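Local structure of luciferase-like monooxygenase (Streptomyces bottropensis, 4US5) at residues H27-E30 and L31-A35; V93-T96 and L97-L100; W138-L141 and E142-R145. The protein probably works as a flavin-dependent monooxygenase of the bacterial luciferase family, using molecular oxygen to oxidise a substrate. All blocks are in the same frame, centred on the assembly; numbering follows the deposited sequence.

Interaction 1 of 3, residues H27-E30 and L31-A35; sequences HSIE and LARLA
Ile29 and Arg33, one turn apart on the same helix, run side by side, and the CG2 methyl of Ile29 lies over the centre of one face of the Arg33 guanidinium, 3.5 Å from CZ. With CG2 anti to the backbone N of Ile29, that branch is set toward the following turn, where the extended arginine chain passes. Arg33 is modelled in two conformers, and this apolar contact belongs to the one described here, so it may not be permanent; in it, NH2 forms a salt bridge with Glu69. Beneath them, Arg33 N donates to Ile29 O at 2.9 Å.

The closely packed side is the buried one. Ile29 and Ala32 lie against Ile66 of helix 59-68, and Leu31 and Ala32 against Phe43 of strand 42-45, where the small alanine lets the helix come near. Helix 21-38 is the helix of the beta-alpha-beta unit between parallel strands 6-11 and 42-45 of the TIM barrel, so apolar Leu31 and Ala32 suit this inward face. Ser28 is buried too, its OG satisfied by Glu11 and Ser24 O close to a bound sodium ion.

The other flank is looser. His27 and Glu30 are partly exposed, and polar side chains fit there. Glu30 OE2 stays 6.6 Å from Arg33 NH1, too far for a salt bridge; OE1 instead hydrogen-bonds Gln319 on helix 319-332.

Interaction 2 of 3, residues V93-T96 and L97-L100; sequences VFRT and LHAL. With NA (sodium ion), chain P.
His98 is held at both ring nitrogens beside the guanidinium of Arg95. Its ND1 binds a sodium ion at 2.9 Å, a site that Ile105 and a water also share, while NE2 hydrogen-bonds the carbonyl oxygen of Pro163. Held through both nitrogens, the ring is probably fixed in its rotation. The side chain reaches the ion because CG lies anti to the backbone N of His98 (chi1 170°). A leucine in its place would probably leave the sodium ion without its nitrogen ligand and Pro163 O without its donor.

Arg95 bends at chi2 and chi3, which brings NH2 to 3.6 Å from His98 CD2, with the guanidinium and imidazole planes 82° apart. The guanidinium makes no hydrogen bond to the ring; its polar atoms turn to the neighbouring loop, NE to Pro160 O and NH2 to Gly164 O. A long, many-handed donor suits a buried place lined with carbonyl oxygens. Thr96 settles its hydroxyl within the helix, OG1 bonding Glu92 O.

Regular helical bonds tie the two turns together, as from His98 N to Phe94 O at 2.9 Å. Further round, Leu97 CD1 makes a CH-pi contact over one face of the Phe94 ring, 4.0 Å from its centroid and 20° off the normal. Phe94 packs onto strands 74-81 and 105-110, while Leu97 also meets Ile63 of helix 59-68 and Ile61 of the second subunit. An aromatic and a branched aliphatic side chain thus cover the barrel wall from helix 87-100, the helix of the right-handed beta-alpha-beta unit between parallel strands 74-81 and 105-110 of a TIM barrel.

Interaction 3 of 3, residues W138-L141 and E142-R145; sequences WRRL and EQLR
Helix 134-147 lies on the outside of the barrel, and successive turns of it meet where Arg140 and Gln143 cross obliquely. The nearest approach of their side chains is loose: Gln143 OE1 lies 4.2 Å from Arg140 CG, with the guanidinium and amide planes turned 62° apart. Gln143 CG stays beside the backbone N (chi1 -77°), which brings it back over the preceding turn, Gln143 CG lying 3.5 Å from Arg139 O. Glutamine suits this partly exposed edge, offering aliphatic carbons to the helix and to Pro87 while keeping a polar end.

Arg140 carries more of the polar work. Its chain is extended from CG to NE, where it forms a salt bridge with Asp136 one turn earlier; NH1 goes on to pair with Asp125 of the second subunit. These carboxylates probably offset the nearby guanidinium of Arg124. The backbone below is regular, Leu144 N reaching Arg140 O at 2.8 Å.

The segment belongs to the chain that links parallel strands 105-110 and 167-172 of the TIM barrel, and its inward side is accordingly apolar. Leu141 CD1 and Leu144 CD2 are just in touch at 4.5 Å. Leucine fits both places: Leu144 is buried against Leu168 of strand 167-172 and Ala91 of helix 87-100, and Leu141 against Leu184 of helix 175-184.

Toward solvent, Glu142 bends at chi2 and sends OE2 to a long salt bridge with Arg145 NH1, at 3.7 Å. The arginine has a second partner at its other terminal nitrogen, NH2 bonding Leu184 O at the end of helix 175-184.

Overall arrangement
Each contact joins successive turns of its own helix on the outside of the same TIM barrel. Interactions 1 and 2 are largely buried, on helices of two beta-alpha-beta units; both pack against helix 59-68 and, with apolar side chains, against the second subunit, where Ile29 meets Leu100 of the other chain. Their centres are 21 Å apart. Interaction 3, partly exposed, sits across the chain's centre from interaction 1 but only about 7 Å, nearest atoms, from interaction 2, whose helix it touches through Leu144 and Ala91. It reaches the second subunit through the Arg140 salt bridge. The chemistry follows the place: apolar packing dominates the first two, while charged pairs carry more of the third.

Interaction 1 of 3, residues H27-E30 and L31-A35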
loop_
_atom_site.group_PDB
_atom_site.type_symbol
_atom_site.label_atom_id
_atom_site.label_comp_id
_atom_site.label_asym_id
_atom_site.label_seq_id
_atom_site.Cartn_x
_atom_site.Cartn_y
_atom_site.Cartn_z
ATOM N N HIS B 27 -1.801 17.112 3.702
ATOM C CA HIS B 27 -1.118 18.133 2.893
ATOM C C HIS B 27 -0.485 17.580 1.643
ATOM O O HIS B 27 -0.416 18.286 0.613
ATOM C CB HIS B 27 -0.118 18.884 3.724
ATOM C CG HIS B 27 -0.744 19.820 4.687
ATOM N ND1 HIS B 27 -0.124 20.206 5.847
ATOM C CD2 HIS B 27 -1.974 20.395 4.702
ATOM C CE1 HIS B 27 -0.944 20.957 6.560
ATOM N NE2 HIS B 27 -2.063 21.121 5.871
ATOM N N SER B 28 -0.061 16.317 1.681
ATOM C CA SER B 28 0.512 15.646 0.485
ATOM C C SER B 28 -0.502 15.493 -0.558
ATOM O O SER B 28 -0.274 15.765 -1.747
ATOM C CB SER B 28 1.070 14.255 0.840
ATOM O OG SER B 28 2.177 14.370 1.698
ATOM N N ILE B 29 -1.686 15.082 -0.142
ATOM C CA ILE B 29 -2.796 14.948 -1.080
ATOM C C ILE B 29 -3.194 16.276 -1.728
ATOM O O ILE B 29 -3.387 16.352 -2.951
ATOM C CB ILE B 29 -4.014 14.318 -0.351
ATOM C CG1 ILE B 29 -3.657 12.908 0.093
ATOM C CG2 ILE B 29 -5.242 14.304 -1.240
ATOM C CD1 ILE B 29 -4.625 12.298 1.107
ATOM N N GLU B 30 -3.273 17.325 -0.913
ATOM C CA GLU B 30 -3.571 18.650 -1.394
ATOM C C GLU B 30 -2.527 19.146 -2.409
ATOM O O GLU B 30 -2.867 19.680 -3.494
ATOM C CB GLU B 30 -3.612 19.648 -0.242
ATOM C CG GLU B 30 -4.209 20.976 -0.683
ATOM C CD GLU B 30 -4.398 21.988 0.439
ATOM O OE1 GLU B 30 -3.851 21.785 1.566
ATOM O OE2 GLU B 30 -5.084 23.024 0.156
ATOM N N LEU B 31 -1.276 18.900 -2.109
ATOM C CA LEU B 31 -0.197 19.288 -3.026
ATOM C C LEU B 31 -0.269 18.503 -4.315
ATOM O O LEU B 31 -0.080 19.060 -5.405
ATOM C CB LEU B 31 1.160 19.151 -2.366
ATOM C CG LEU B 31 2.359 19.475 -3.236
ATOM C CD1 LEU B 31 2.318 20.910 -3.736
ATOM C CD2 LEU B 31 3.650 19.204 -2.462
ATOM N N ALA B 32 -0.565 17.210 -4.232
ATOM C CA ALA B 32 -0.690 16.395 -5.424
ATOM C C ALA B 32 -1.850 16.846 -6.341
ATOM O O ALA B 32 -1.701 16.874 -7.533
ATOM C CB ALA B 32 -0.875 14.941 -5.055
ATOM N N ARG B 33 -2.989 17.181 -5.748
ATOM C CA ARG B 33 -4.121 17.709 -6.522
ATOM C C ARG B 33 -3.729 19.022 -7.227
ATOM O O ARG B 33 -3.993 19.207 -8.421
ATOM C CB ARG B 33 -5.317 17.948 -5.619
ATOM C CG ARG B 33 -6.017 16.695 -5.114
ATOM C CD ARG B 33 -7.223 17.207 -4.311
ATOM N NE ARG B 33 -7.960 16.203 -3.576
ATOM C CZ ARG B 33 -8.072 16.179 -2.257
ATOM N NH1 ARG B 33 -7.448 17.086 -1.509
ATOM N NH2 ARG B 33 -8.792 15.227 -1.688
ATOM N N LEU B 34 -3.022 19.884 -6.511
ATOM C CA LEU B 34 -2.523 21.140 -7.116
ATOM C C LEU B 34 -1.569 20.862 -8.254
ATOM O O LEU B 34 -1.714 21.411 -9.361
ATOM C CB LEU B 34 -1.894 22.027 -6.071
ATOM C CG LEU B 34 -1.331 23.361 -6.592
ATOM C CD1 LEU B 34 -2.469 24.231 -7.178
ATOM C CD2 LEU B 34 -0.644 24.102 -5.500
ATOM N N ALA B 35 -0.604 19.981 -7.998
ATOM C CA ALA B 35 0.378 19.629 -8.996
ATOM C C ALA B 35 -0.260 19.005 -10.220
ATOM O O ALA B 35 0.150 19.267 -11.370
ATOM C CB ALA B 35 1.426 18.712 -8.383
#

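Interaction 2 of 3, residues V93-T96 and L97-L100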
loop_
_atom_site.group_PDB
_atom_site.type_symbol
_atom_site.label_atom_id
_atom_site.label_comp_id
_atom_site.label_asym_id
_atom_site.label_seq_id
_atom_site.Cartn_x
_atom_site.Cartn_y
_atom_site.Cartn_z
ATOM N N VAL B 93 3.125 -5.391 -5.315
ATOM C CA VAL B 93 2.541 -4.126 -4.845
ATOM C C VAL B 93 2.341 -3.168 -6.025
ATOM O O VAL B 93 1.278 -2.572 -6.189
ATOM C CB VAL B 93 3.447 -3.503 -3.751
ATOM C CG1 VAL B 93 3.100 -2.047 -3.467
ATOM C CG2 VAL B 93 3.346 -4.322 -2.449
ATOM N N PHE B 94 3.367 -3.018 -6.847
ATOM C CA PHE B 94 3.306 -2.047 -7.898
ATOM C C PHE B 94 2.509 -2.532 -9.092
ATOM O O PHE B 94 1.938 -1.723 -9.797
ATOM C CB PHE B 94 4.686 -1.482 -8.225
ATOM C CG PHE B 94 5.145 -0.441 -7.206
ATOM C CD1 PHE B 94 5.542 -0.834 -5.943
ATOM C CD2 PHE B 94 5.005 0.886 -7.461
ATOM C CE1 PHE B 94 5.892 0.106 -4.993
ATOM C CE2 PHE B 94 5.337 1.844 -6.520
ATOM C CZ PHE B 94 5.759 1.464 -5.270
ATOM N N ARG B 95 2.433 -3.855 -9.298
ATOM C CA ARG B 95 1.480 -4.397 -10.248
ATOM C C ARG B 95 0.028 -4.128 -9.822
ATOM O O ARG B 95 -0.832 -3.908 -10.668
ATOM C CB ARG B 95 1.702 -5.915 -10.471
ATOM C CG ARG B 95 2.971 -6.256 -11.280
ATOM C CD ARG B 95 2.752 -7.433 -12.207
ATOM N NE ARG B 95 1.908 -6.913 -13.245
ATOM C CZ ARG B 95 2.348 -6.305 -14.343
ATOM N NH1 ARG B 95 3.641 -6.271 -14.650
ATOM N NH2 ARG B 95 1.475 -5.766 -15.148
ATOM N N THR B 96 -0.240 -4.219 -8.529
ATOM C CA THR B 96 -1.578 -3.923 -8.009
ATOM C C THR B 96 -1.909 -2.440 -8.261
ATOM O O THR B 96 -2.978 -2.104 -8.785
ATOM C CB THR B 96 -1.681 -4.285 -6.488
ATOM O OG1 THR B 96 -1.282 -5.660 -6.282
ATOM C CG2 THR B 96 -3.088 -4.071 -5.989
ATOM N N LEU B 97 -0.947 -1.551 -8.022
ATOM C CA LEU B 97 -1.138 -0.140 -8.325
ATOM C C LEU B 97 -1.405 0.069 -9.797
ATOM O O LEU B 97 -2.305 0.815 -10.167
ATOM C CB LEU B 97 0.069 0.689 -7.849
ATOM C CG LEU B 97 0.194 0.870 -6.321
ATOM C CD1 LEU B 97 1.565 1.376 -5.934
ATOM C CD2 LEU B 97 -0.853 1.817 -5.786
ATOM N N HIS B 98 -0.611 -0.604 -10.636
ATOM C CA HIS B 98 -0.771 -0.487 -12.092
ATOM C C HIS B 98 -2.149 -0.987 -12.522
ATOM O O HIS B 98 -2.760 -0.412 -13.416
ATOM C CB HIS B 98 0.358 -1.241 -12.786
ATOM C CG HIS B 98 0.188 -1.390 -14.260
ATOM N ND1 HIS B 98 0.398 -0.346 -15.133
ATOM C CD2 HIS B 98 -0.088 -2.477 -15.025
ATOM C CE1 HIS B 98 0.232 -0.776 -16.374
ATOM N NE2 HIS B 98 -0.087 -2.065 -16.333
ATOM N N ALA B 99 -2.655 -2.025 -11.866
ATOM C CA ALA B 99 -3.965 -2.577 -12.226
ATOM C C ALA B 99 -5.097 -1.628 -11.835
ATOM O O ALA B 99 -6.111 -1.547 -12.534
ATOM C CB ALA B 99 -4.148 -3.945 -11.592
ATOM N N LEU B 100 -4.891 -0.831 -10.771
ATOM C CA LEU B 100 -5.821 0.216 -10.376
ATOM C C LEU B 100 -5.688 1.478 -11.246
ATOM O O LEU B 100 -6.685 2.159 -11.498
ATOM C CB LEU B 100 -5.584 0.602 -8.925
ATOM C CG LEU B 100 -6.120 -0.346 -7.869
ATOM C CD1 LEU B 100 -5.638 0.097 -6.490
ATOM C CD2 LEU B 100 -7.637 -0.354 -7.903
HETATM NA NA NA P . 1.817 2.027 -14.451
HETATM O O HOH W 1 3.562 3.091 -16.501
#

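Interaction 3 of 3, residues W138-L141 and E142-R145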
loop_
_atom_site.group_PDB
_atom_site.type_symbol
_atom_site.label_atom_id
_atom_site.label_comp_id
_atom_site.label_asym_id
_atom_site.label_seq_id
_atom_site.Cartn_x
_atom_site.Cartn_y
_atom_site.Cartn_z
ATOM N N TRP B 138 21.728 -3.698 -6.913
ATOM C CA TRP B 138 21.640 -3.840 -8.372
ATOM C C TRP B 138 21.168 -5.229 -8.770
ATOM O O TRP B 138 20.411 -5.377 -9.741
ATOM C CB TRP B 138 22.960 -3.509 -9.074
ATOM C CG TRP B 138 23.673 -2.285 -8.558
ATOM C CD1 TRP B 138 25.014 -2.171 -8.322
ATOM C CD2 TRP B 138 23.092 -1.016 -8.194
ATOM N NE1 TRP B 138 25.303 -0.919 -7.848
ATOM C CE2 TRP B 138 24.144 -0.190 -7.753
ATOM C CE3 TRP B 138 21.788 -0.502 -8.203
ATOM C CZ2 TRP B 138 23.939 1.136 -7.318
ATOM C CZ3 TRP B 138 21.583 0.810 -7.763
ATOM C CH2 TRP B 138 22.662 1.616 -7.327
ATOM N N ARG B 139 21.532 -6.231 -7.983
ATOM C CA ARG B 139 20.994 -7.572 -8.144
ATOM C C ARG B 139 19.475 -7.640 -7.881
ATOM O O ARG B 139 18.734 -8.280 -8.624
ATOM C CB ARG B 139 21.680 -8.529 -7.187
ATOM C CG ARG B 139 21.377 -10.003 -7.439
ATOM C CD ARG B 139 21.826 -10.906 -6.304
ATOM N NE ARG B 139 23.289 -10.934 -6.130
ATOM C CZ ARG B 139 24.120 -11.808 -6.722
ATOM N NH1 ARG B 139 23.661 -12.737 -7.558
ATOM N NH2 ARG B 139 25.428 -11.746 -6.486
ATOM N N ARG B 140 19.038 -7.013 -6.804
ATOM C CA ARG B 140 17.592 -6.946 -6.482
ATOM C C ARG B 140 16.827 -6.235 -7.573
ATOM O O ARG B 140 15.730 -6.621 -7.945
ATOM C CB ARG B 140 17.382 -6.208 -5.169
ATOM C CG ARG B 140 17.677 -7.009 -3.952
ATOM C CD ARG B 140 17.724 -6.124 -2.711
ATOM N NE ARG B 140 18.098 -6.938 -1.586
ATOM C CZ ARG B 140 17.267 -7.663 -0.870
ATOM N NH1 ARG B 140 15.968 -7.589 -1.053
ATOM N NH2 ARG B 140 17.747 -8.435 0.080
ATOM N N LEU B 141 17.438 -5.205 -8.111
ATOM C CA LEU B 141 16.844 -4.431 -9.160
ATOM C C LEU B 141 16.657 -5.268 -10.446
ATOM O O LEU B 141 15.639 -5.156 -11.123
ATOM C CB LEU B 141 17.719 -3.190 -9.393
ATOM C CG LEU B 141 17.237 -2.017 -10.209
ATOM C CD1 LEU B 141 15.853 -1.554 -9.819
ATOM C CD2 LEU B 141 18.247 -0.880 -10.033
ATOM N N GLU B 142 17.622 -6.121 -10.748
ATOM C CA GLU B 142 17.481 -7.081 -11.853
ATOM C C GLU B 142 16.384 -8.088 -11.577
ATOM O O GLU B 142 15.622 -8.449 -12.461
ATOM C CB GLU B 142 18.785 -7.910 -12.068
ATOM C CG GLU B 142 19.121 -8.082 -13.552
ATOM C CD GLU B 142 19.840 -6.884 -14.095
ATOM O OE1 GLU B 142 21.102 -6.870 -14.037
ATOM O OE2 GLU B 142 19.135 -5.969 -14.590
ATOM N N GLN B 143 16.345 -8.593 -10.352
ATOM C CA GLN B 143 15.291 -9.521 -9.959
ATOM C C GLN B 143 13.909 -8.874 -10.102
ATOM O O GLN B 143 12.961 -9.491 -10.570
ATOM C CB GLN B 143 15.444 -9.921 -8.512
ATOM C CG GLN B 143 16.505 -10.925 -8.167
ATOM C CD GLN B 143 16.359 -11.334 -6.712
ATOM O OE1 GLN B 143 16.799 -10.616 -5.817
ATOM N NE2 GLN B 143 15.664 -12.442 -6.465
ATOM N N LEU B 144 13.802 -7.629 -9.663
ATOM C CA LEU B 144 12.536 -6.878 -9.765
ATOM C C LEU B 144 12.122 -6.768 -11.218
ATOM O O LEU B 144 10.983 -6.992 -11.561
ATOM C CB LEU B 144 12.711 -5.498 -9.136
ATOM C CG LEU B 144 11.563 -4.515 -9.260
ATOM C CD1 LEU B 144 10.269 -5.116 -8.728
ATOM C CD2 LEU B 144 11.931 -3.249 -8.495
ATOM N N ARG B 145 13.056 -6.357 -12.074
ATOM C CA ARG B 145 12.764 -6.200 -13.510
ATOM C C ARG B 145 12.288 -7.531 -14.105
ATOM O O ARG B 145 11.342 -7.550 -14.881
ATOM C CB ARG B 145 14.016 -5.621 -14.213
ATOM C CG ARG B 145 13.914 -5.106 -15.624
ATOM C CD ARG B 145 15.326 -4.687 -16.061
ATOM N NE ARG B 145 15.388 -3.335 -16.579
ATOM C CZ ARG B 145 16.526 -2.708 -16.884
ATOM N NH1 ARG B 145 17.692 -3.304 -16.707
ATOM N NH2 ARG B 145 16.488 -1.482 -17.377
#